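Local coordinates for protein acetyl-CoA acetyltransferase (Mycobacterium smegmatis, PDB 4EGV) that may have acyltransferase activity and combines a thiolase fold with an additional C-terminal domain in a monomeric thiolase-like protein of type 1, at residues V193-L198 and F346-F351; M302-L307 and S316-T321. All coordinates share one frame; numbering follows the deposited sequence.

Contact 1 of 2, residues V193-L198 and F346-F351; sequences VQYGLL and FPFPVF
Tyr195 and Leu198, one turn apart on helix 191-206, pack against Phe346, Phe348 and Pro349, where the loop after strand 337-342 of the thiolase fold runs into helix 348-357. The aromatic contact is an offset pair: the Tyr195 and Phe346 rings are inclined by 22°, with centroids 4.6 Å apart, and slide past each other so far that they barely overlap. Phe346 CD2 lies off-centre over one face of the tyrosine. Two CH-pi contacts add to this. Tyr195 CB sits over the Phe346 ring, 4.0 Å from its centroid, and Leu198 CB stands almost on the normal of the Phe348 ring, 4.0 Å from that centroid. Phe348 presents this face because its CG is anti to the backbone N (chi1 176°), which turns the ring toward the leucine. Flat rings and a branched aliphatic chain suit such a buried interface, across which no hydrogen bond runs. A tyrosine suits this place because its OH, the one polar atom of the side chain, accepts a hydrogen bond from Ala412 N. Simple apolar contacts finish the interface: Phe348 CD2 approaches the edge of the tyrosine ring, Pro349 CD lies 4.0 Å from Tyr195 CE1, and Leu198 CD2 is 3.7 Å from Phe348 CE2.

Contact 2 of 2, residues M302-L307 and S316-T321; sequences MKEPKL and SPASVT
The carboxylate of Glu304 is engaged from both faces: Ala318 N and the Ala318 methyl lie over one, Ser316 OG comes from the other, and Pro317 CD is near the plane, at the edge. The hydroxyl and the amide reach the same oxygen, OE2. This joins the two ends of a strand-loop-helix connection, part of a beta-alpha-beta crossover in which strand 294-303 leads through helix 317-330 to the parallel strand 337-342. The serine hydroxyl gives its proton to OE2 on the anti side, 32° out of the carboxylate plane, with Ser316 OG 2.6 Å from Glu304 OE2. The amide comes from above the plane, 42° out of it, Ala318 N lying 3.0 Å from Glu304 OE2. Pro317, between them in sequence, has no N-H to offer, and its CD packs at the carboxylate edge beside OE2. Glutamate suits this place because its chain, bent at chi2 (-83°), curls the carboxylate back to the first turn of the helix, where a negative charge would probably be favoured. The side chain of Arg310 also touches Glu304. Ser316 is held by its backbone as well, its N bonding Asn352 OD1.

Within the helix, Pro317 O accepts bonds from both Thr321 N and Thr321 OG1, the latter at 2.8 Å from Pro317 O, so the threonine folds its polar group back on its own helix. A small residue suits the place where the strand passes close to Ala318, whose methyl packs against Glu304 and Met302. The latter is modelled as selenomethionine, and its CB lies 3.9 Å from Ala318 CB.

How the contacts relate
Both contacts are largely buried, but contact 1 lies wholly in the core, whereas contact 2 reaches the surface at Lys303 and Pro317. Their chemistry differs accordingly. Contact 1 joins helix 191-206 to the loop and first turn leading into helix 348-357 through rings and aliphatic groups, while contact 2 joins the ends of one local connection through a shared carboxylate oxygen. They hold different elements, yet these adjoin: their centres are about 13 Å apart, and Leu198 CD1 packs 3.4 Å from Leu307 CD1, with Gln194 beside the same leucine. Helix 348-357 links them further, since its N-terminal part lies in contact 1 and it supplies Asn352 to the backbone of Ser316 in contact 2.

Contact 1 of 2, residues V193-L198 and F346-F351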
ATOM      1  N   VAL A 193       1.463  -7.836  13.077  1.00 42.74           N
ATOM      2  CA  VAL A 193       0.716  -8.902  13.662  1.00 41.27           C
ATOM      3  C   VAL A 193      -0.585  -9.231  12.843  1.00 39.86           C
ATOM      4  O   VAL A 193      -0.995 -10.389  12.708  1.00 38.60           O
ATOM      5  CB  VAL A 193       0.485  -8.589  15.158  1.00 41.49           C
ATOM      6  CG1 VAL A 193      -0.744  -7.741  15.369  1.00 42.42           C
ATOM      7  CG2 VAL A 193       0.330  -9.854  15.926  1.00 42.14           C
ATOM      8  N   GLN A 194      -1.199  -8.207  12.276  1.00 39.15           N
ATOM      9  CA  GLN A 194      -2.437  -8.370  11.522  1.00 38.82           C
ATOM     10  C   GLN A 194      -2.215  -8.895  10.133  1.00 37.93           C
ATOM     11  O   GLN A 194      -3.031  -9.648   9.638  1.00 37.40           O
ATOM     12  CB  GLN A 194      -3.180  -7.052  11.444  1.00 39.07           C
ATOM     13  CG  GLN A 194      -4.460  -7.077  12.218  1.00 41.81           C
ATOM     14  CD  GLN A 194      -4.908  -5.713  12.670  1.00 44.35           C
ATOM     15  OE1 GLN A 194      -4.135  -4.950  13.268  1.00 45.13           O
ATOM     16  NE2 GLN A 194      -6.173  -5.390  12.386  1.00 43.27           N
ATOM     17  N   TYR A 195      -1.109  -8.485   9.515  1.00 37.08           N
ATOM     18  CA  TYR A 195      -0.673  -9.022   8.258  1.00 36.65           C
ATOM     19  C   TYR A 195      -0.213 -10.455   8.352  1.00 36.36           C
ATOM     20  O   TYR A 195      -0.279 -11.176   7.366  1.00 36.09           O
ATOM     21  CB  TYR A 195       0.421  -8.157   7.639  1.00 36.96           C
ATOM     22  CG  TYR A 195      -0.141  -7.070   6.748  1.00 38.13           C
ATOM     23  CD1 TYR A 195      -0.650  -7.359   5.473  1.00 38.87           C
ATOM     24  CD2 TYR A 195      -0.209  -5.754   7.200  1.00 40.55           C
ATOM     25  CE1 TYR A 195      -1.177  -6.352   4.677  1.00 40.07           C
ATOM     26  CE2 TYR A 195      -0.732  -4.738   6.408  1.00 40.34           C
ATOM     27  CZ  TYR A 195      -1.204  -5.040   5.159  1.00 40.71           C
ATOM     28  OH  TYR A 195      -1.730  -4.043   4.411  1.00 41.81           O
ATOM     29  N   GLY A 196       0.254 -10.849   9.534  1.00 35.88           N
ATOM     30  CA  GLY A 196       0.632 -12.205   9.807  1.00 35.41           C
ATOM     31  C   GLY A 196      -0.536 -13.133   9.654  1.00 35.28           C
ATOM     32  O   GLY A 196      -0.389 -14.227   9.097  1.00 35.43           O
ATOM     33  N   LEU A 197      -1.690 -12.706  10.157  1.00 35.00           N
ATOM     34  CA  LEU A 197      -2.913 -13.498  10.082  1.00 35.31           C
ATOM     35  C   LEU A 197      -3.386 -13.723   8.629  1.00 35.68           C
ATOM     36  O   LEU A 197      -3.870 -14.788   8.260  1.00 35.78           O
ATOM     37  CB  LEU A 197      -4.023 -12.838  10.899  1.00 34.87           C
ATOM     38  CG  LEU A 197      -3.909 -12.944  12.418  1.00 33.54           C
ATOM     39  CD1 LEU A 197      -4.597 -11.845  13.167  1.00 31.11           C
ATOM     40  CD2 LEU A 197      -4.298 -14.295  12.915  1.00 31.05           C
ATOM     41  N   LEU A 198      -3.257 -12.695   7.805  1.00 35.82           N
ATOM     42  CA  LEU A 198      -3.669 -12.730   6.416  1.00 35.92           C
ATOM     43  C   LEU A 198      -2.783 -13.604   5.607  1.00 36.31           C
ATOM     44  O   LEU A 198      -3.209 -14.307   4.763  1.00 36.21           O
ATOM     45  CB  LEU A 198      -3.619 -11.326   5.802  1.00 35.60           C
ATOM     46  CG  LEU A 198      -4.832 -10.397   5.775  1.00 35.02           C
ATOM     47  CD1 LEU A 198      -5.534 -10.357   7.043  1.00 33.90           C
ATOM     48  CD2 LEU A 198      -4.473  -9.056   5.349  1.00 34.12           C
ATOM     49  N   PHE A 346       4.391  -5.781   3.365  1.00 42.92           N
ATOM     50  CA  PHE A 346       4.462  -7.215   3.581  1.00 41.71           C
ATOM     51  C   PHE A 346       4.189  -7.928   2.256  1.00 40.53           C
ATOM     52  O   PHE A 346       3.687  -7.357   1.324  1.00 40.03           O
ATOM     53  CB  PHE A 346       3.426  -7.588   4.646  1.00 42.06           C
ATOM     54  CG  PHE A 346       3.598  -6.830   5.946  1.00 42.61           C
ATOM     55  CD1 PHE A 346       4.490  -7.305   6.917  1.00 42.24           C
ATOM     56  CD2 PHE A 346       2.922  -5.637   6.180  1.00 42.79           C
ATOM     57  CE1 PHE A 346       4.690  -6.609   8.104  1.00 41.82           C
ATOM     58  CE2 PHE A 346       3.110  -4.933   7.352  1.00 41.46           C
ATOM     59  CZ  PHE A 346       3.993  -5.410   8.323  1.00 42.23           C
ATOM     60  N   PRO A 347       4.569  -9.180   2.153  1.00 39.92           N
ATOM     61  CA  PRO A 347       4.334  -9.940   0.955  1.00 39.40           C
ATOM     62  C   PRO A 347       2.865 -10.070   0.520  1.00 38.50           C
ATOM     63  O   PRO A 347       2.570 -10.049  -0.670  1.00 38.25           O
ATOM     64  CB  PRO A 347       4.888 -11.311   1.325  1.00 39.35           C
ATOM     65  CG  PRO A 347       5.934 -11.030   2.230  1.00 39.53           C
ATOM     66  CD  PRO A 347       5.463  -9.906   3.060  1.00 40.44           C
ATOM     67  N   PHE A 348       1.964 -10.205   1.476  1.00 37.67           N
ATOM     68  CA  PHE A 348       0.585 -10.455   1.198  1.00 37.22           C
ATOM     69  C   PHE A 348      -0.081  -9.568   0.122  1.00 37.10           C
ATOM     70  O   PHE A 348      -0.694 -10.096  -0.801  1.00 37.41           O
ATOM     71  CB  PHE A 348      -0.238 -10.490   2.490  1.00 37.08           C
ATOM     72  CG  PHE A 348      -1.684 -10.658   2.239  1.00 37.92           C
ATOM     73  CD1 PHE A 348      -2.250 -11.950   2.049  1.00 39.12           C
ATOM     74  CD2 PHE A 348      -2.507  -9.527   2.081  1.00 38.01           C
ATOM     75  CE1 PHE A 348      -3.638 -12.116   1.743  1.00 39.36           C
ATOM     76  CE2 PHE A 348      -3.916  -9.666   1.775  1.00 38.25           C
ATOM     77  CZ  PHE A 348      -4.478 -10.971   1.607  1.00 38.35           C
ATOM     78  N   PRO A 349       0.001  -8.228   0.236  1.00 36.90           N
ATOM     79  CA  PRO A 349      -0.754  -7.406  -0.709  1.00 36.60           C
ATOM     80  C   PRO A 349      -0.189  -7.441  -2.115  1.00 36.50           C
ATOM     81  O   PRO A 349      -0.867  -7.010  -3.054  1.00 36.02           O
ATOM     82  CB  PRO A 349      -0.667  -5.989  -0.110  1.00 36.35           C
ATOM     83  CG  PRO A 349       0.432  -6.026   0.771  1.00 36.86           C
ATOM     84  CD  PRO A 349       0.639  -7.403   1.270  1.00 36.77           C
ATOM     85  N   VAL A 350       1.041  -7.940  -2.245  1.00 36.57           N
ATOM     86  CA  VAL A 350       1.655  -8.171  -3.540  1.00 37.44           C
ATOM     87  C   VAL A 350       1.193  -9.494  -4.076  1.00 37.78           C
ATOM     88  O   VAL A 350       0.655  -9.547  -5.155  1.00 37.74           O
ATOM     89  CB  VAL A 350       3.195  -8.127  -3.518  1.00 37.39           C
ATOM     90  CG1 VAL A 350       3.735  -8.383  -4.902  1.00 37.06           C
ATOM     91  CG2 VAL A 350       3.690  -6.796  -3.018  1.00 37.09           C
ATOM     92  N   PHE A 351       1.386 -10.551  -3.302  1.00 38.79           N
ATOM     93  CA  PHE A 351       0.850 -11.876  -3.619  1.00 40.20           C
ATOM     94  C   PHE A 351      -0.584 -11.807  -4.107  1.00 41.03           C
ATOM     95  O   PHE A 351      -0.937 -12.401  -5.100  1.00 40.59           O
ATOM     96  CB  PHE A 351       0.877 -12.773  -2.381  1.00 40.11           C
ATOM     97  CG  PHE A 351       2.184 -13.452  -2.147  1.00 40.19           C
ATOM     98  CD1 PHE A 351       2.953 -13.913  -3.213  1.00 40.40           C
ATOM     99  CD2 PHE A 351       2.637 -13.676  -0.857  1.00 39.44           C
ATOM    100  CE1 PHE A 351       4.157 -14.554  -2.994  1.00 40.13           C
ATOM    101  CE2 PHE A 351       3.827 -14.317  -0.632  1.00 40.11           C
ATOM    102  CZ  PHE A 351       4.586 -14.760  -1.706  1.00 40.49           C
TER

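Contact 2 of 2, residues M302-L307 and S316-T321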
HETATM    1  N   MSE A 302     -10.897   1.039  -4.139  1.00 44.95           N
HETATM    2  CA  MSE A 302     -11.719   0.044  -3.490  1.00 45.65           C
HETATM    3  C   MSE A 302     -11.477  -0.073  -2.001  1.00 45.67           C
HETATM    4  O   MSE A 302     -10.486   0.402  -1.497  1.00 45.46           O
HETATM    5  CB  MSE A 302     -11.552  -1.305  -4.176  1.00 45.93           C
HETATM    6  CG  MSE A 302     -12.132  -1.356  -5.601  1.00 47.16           C
HETATM    7 SE   MSE A 302     -14.076  -1.109  -5.739  1.00 48.76          SE
HETATM    8  CE  MSE A 302     -14.705  -2.594  -4.610  1.00 48.94           C
ATOM      9  N   LYS A 303     -12.412  -0.701  -1.298  1.00 46.35           N
ATOM     10  CA  LYS A 303     -12.350  -0.845   0.154  1.00 46.82           C
ATOM     11  C   LYS A 303     -12.914  -2.185   0.612  1.00 46.49           C
ATOM     12  O   LYS A 303     -13.949  -2.593   0.129  1.00 46.09           O
ATOM     13  CB  LYS A 303     -13.121   0.294   0.812  1.00 47.14           C
ATOM     14  CG  LYS A 303     -13.277   0.165   2.326  1.00 50.86           C
ATOM     15  CD  LYS A 303     -14.229   1.214   2.888  1.00 55.38           C
ATOM     16  CE  LYS A 303     -13.647   2.609   2.573  1.00 57.86           C
ATOM     17  NZ  LYS A 303     -14.634   3.706   2.361  1.00 58.11           N
ATOM     18  N   GLU A 304     -12.228  -2.864   1.538  1.00 47.20           N
ATOM     19  CA  GLU A 304     -12.734  -4.079   2.205  1.00 47.65           C
ATOM     20  C   GLU A 304     -13.562  -3.799   3.469  1.00 48.32           C
ATOM     21  O   GLU A 304     -13.505  -2.705   4.017  1.00 47.71           O
ATOM     22  CB  GLU A 304     -11.591  -5.004   2.549  1.00 47.32           C
ATOM     23  CG  GLU A 304     -10.809  -5.498   1.354  1.00 48.84           C
ATOM     24  CD  GLU A 304     -11.441  -6.723   0.635  1.00 51.76           C
ATOM     25  OE1 GLU A 304     -12.473  -7.289   1.085  1.00 53.20           O
ATOM     26  OE2 GLU A 304     -10.892  -7.141  -0.405  1.00 52.30           O
ATOM     27  N   PRO A 305     -14.374  -4.783   3.906  1.00 49.53           N
ATOM     28  CA  PRO A 305     -15.024  -4.705   5.225  1.00 50.40           C
ATOM     29  C   PRO A 305     -14.041  -5.118   6.311  1.00 51.32           C
ATOM     30  O   PRO A 305     -12.978  -5.608   5.975  1.00 51.19           O
ATOM     31  CB  PRO A 305     -16.181  -5.698   5.100  1.00 50.19           C
ATOM     32  CG  PRO A 305     -15.776  -6.645   4.004  1.00 49.61           C
ATOM     33  CD  PRO A 305     -14.933  -5.867   3.072  1.00 49.50           C
ATOM     34  N   LYS A 306     -14.369  -4.922   7.589  1.00 52.93           N
ATOM     35  CA  LYS A 306     -13.419  -5.254   8.666  1.00 54.37           C
ATOM     36  C   LYS A 306     -12.950  -6.659   8.542  1.00 54.22           C
ATOM     37  O   LYS A 306     -13.648  -7.513   8.054  1.00 54.11           O
ATOM     38  CB  LYS A 306     -13.953  -5.052  10.091  1.00 54.96           C
ATOM     39  CG  LYS A 306     -15.419  -4.805  10.228  1.00 59.06           C
ATOM     40  CD  LYS A 306     -15.742  -4.243  11.613  1.00 64.41           C
ATOM     41  CE  LYS A 306     -16.483  -2.910  11.463  1.00 66.62           C
ATOM     42  NZ  LYS A 306     -16.117  -1.954  12.537  1.00 66.40           N
ATOM     43  N   LEU A 307     -11.760  -6.872   9.061  1.00 54.55           N
ATOM     44  CA  LEU A 307     -11.057  -8.104   8.942  1.00 54.58           C
ATOM     45  C   LEU A 307     -11.881  -9.320   9.285  1.00 54.78           C
ATOM     46  O   LEU A 307     -11.904 -10.211   8.577  1.00 55.31           O
ATOM     47  CB  LEU A 307      -9.749  -8.048   9.714  1.00 54.36           C
ATOM     48  CG  LEU A 307      -8.928  -9.311   9.723  1.00 53.92           C
ATOM     49  CD1 LEU A 307      -8.612  -9.706   8.348  1.00 53.98           C
ATOM     50  CD2 LEU A 307      -7.686  -9.077  10.508  1.00 54.19           C
ATOM     51  N   SER A 316      -8.031 -10.659  -0.837  1.00 46.01           N
ATOM     52  CA  SER A 316      -8.673  -9.360  -0.857  1.00 45.89           C
ATOM     53  C   SER A 316      -9.183  -9.123  -2.280  1.00 45.31           C
ATOM     54  O   SER A 316      -8.449  -8.639  -3.117  1.00 44.98           O
ATOM     55  CB  SER A 316      -7.690  -8.274  -0.390  1.00 45.71           C
ATOM     56  OG  SER A 316      -8.277  -6.990  -0.430  1.00 46.72           O
ATOM     57  N   PRO A 317     -10.438  -9.503  -2.553  1.00 45.06           N
ATOM     58  CA  PRO A 317     -11.023  -9.346  -3.886  1.00 44.87           C
ATOM     59  C   PRO A 317     -11.214  -7.892  -4.310  1.00 43.93           C
ATOM     60  O   PRO A 317     -11.168  -7.614  -5.476  1.00 43.68           O
ATOM     61  CB  PRO A 317     -12.376 -10.058  -3.775  1.00 45.26           C
ATOM     62  CG  PRO A 317     -12.283 -10.879  -2.561  1.00 45.57           C
ATOM     63  CD  PRO A 317     -11.332 -10.225  -1.638  1.00 45.30           C
ATOM     64  N   ALA A 318     -11.421  -6.983  -3.365  1.00 43.44           N
ATOM     65  CA  ALA A 318     -11.500  -5.540  -3.641  1.00 42.85           C
ATOM     66  C   ALA A 318     -10.227  -4.957  -4.256  1.00 42.51           C
ATOM     67  O   ALA A 318     -10.279  -4.044  -5.045  1.00 42.68           O
ATOM     68  CB  ALA A 318     -11.899  -4.761  -2.398  1.00 42.32           C
ATOM     69  N   SER A 319      -9.075  -5.496  -3.924  1.00 42.32           N
ATOM     70  CA  SER A 319      -7.856  -4.971  -4.495  1.00 42.05           C
ATOM     71  C   SER A 319      -7.736  -5.359  -5.945  1.00 41.68           C
ATOM     72  O   SER A 319      -7.276  -4.613  -6.758  1.00 41.58           O
ATOM     73  CB  SER A 319      -6.651  -5.436  -3.679  1.00 42.15           C
ATOM     74  OG  SER A 319      -6.890  -5.203  -2.304  1.00 41.90           O
ATOM     75  N   VAL A 320      -8.153  -6.557  -6.255  1.00 41.84           N
ATOM     76  CA  VAL A 320      -8.065  -7.094  -7.582  1.00 41.89           C
ATOM     77  C   VAL A 320      -9.068  -6.384  -8.477  1.00 41.85           C
ATOM     78  O   VAL A 320      -8.756  -6.022  -9.596  1.00 41.38           O
ATOM     79  CB  VAL A 320      -8.373  -8.606  -7.549  1.00 42.50           C
ATOM     80  CG1 VAL A 320      -8.317  -9.225  -8.948  1.00 41.86           C
ATOM     81  CG2 VAL A 320      -7.451  -9.319  -6.564  1.00 42.04           C
ATOM     82  N   THR A 321     -10.269  -6.180  -7.959  1.00 41.86           N
ATOM     83  CA  THR A 321     -11.303  -5.455  -8.637  1.00 42.20           C
ATOM     84  C   THR A 321     -10.846  -4.050  -9.009  1.00 42.57           C
ATOM     85  O   THR A 321     -11.122  -3.584 -10.121  1.00 42.92           O
ATOM     86  CB  THR A 321     -12.578  -5.390  -7.787  1.00 42.44           C
ATOM     87  OG1 THR A 321     -12.951  -6.714  -7.424  1.00 41.87           O
ATOM     88  CG2 THR A 321     -13.759  -4.765  -8.567  1.00 42.47           C
TER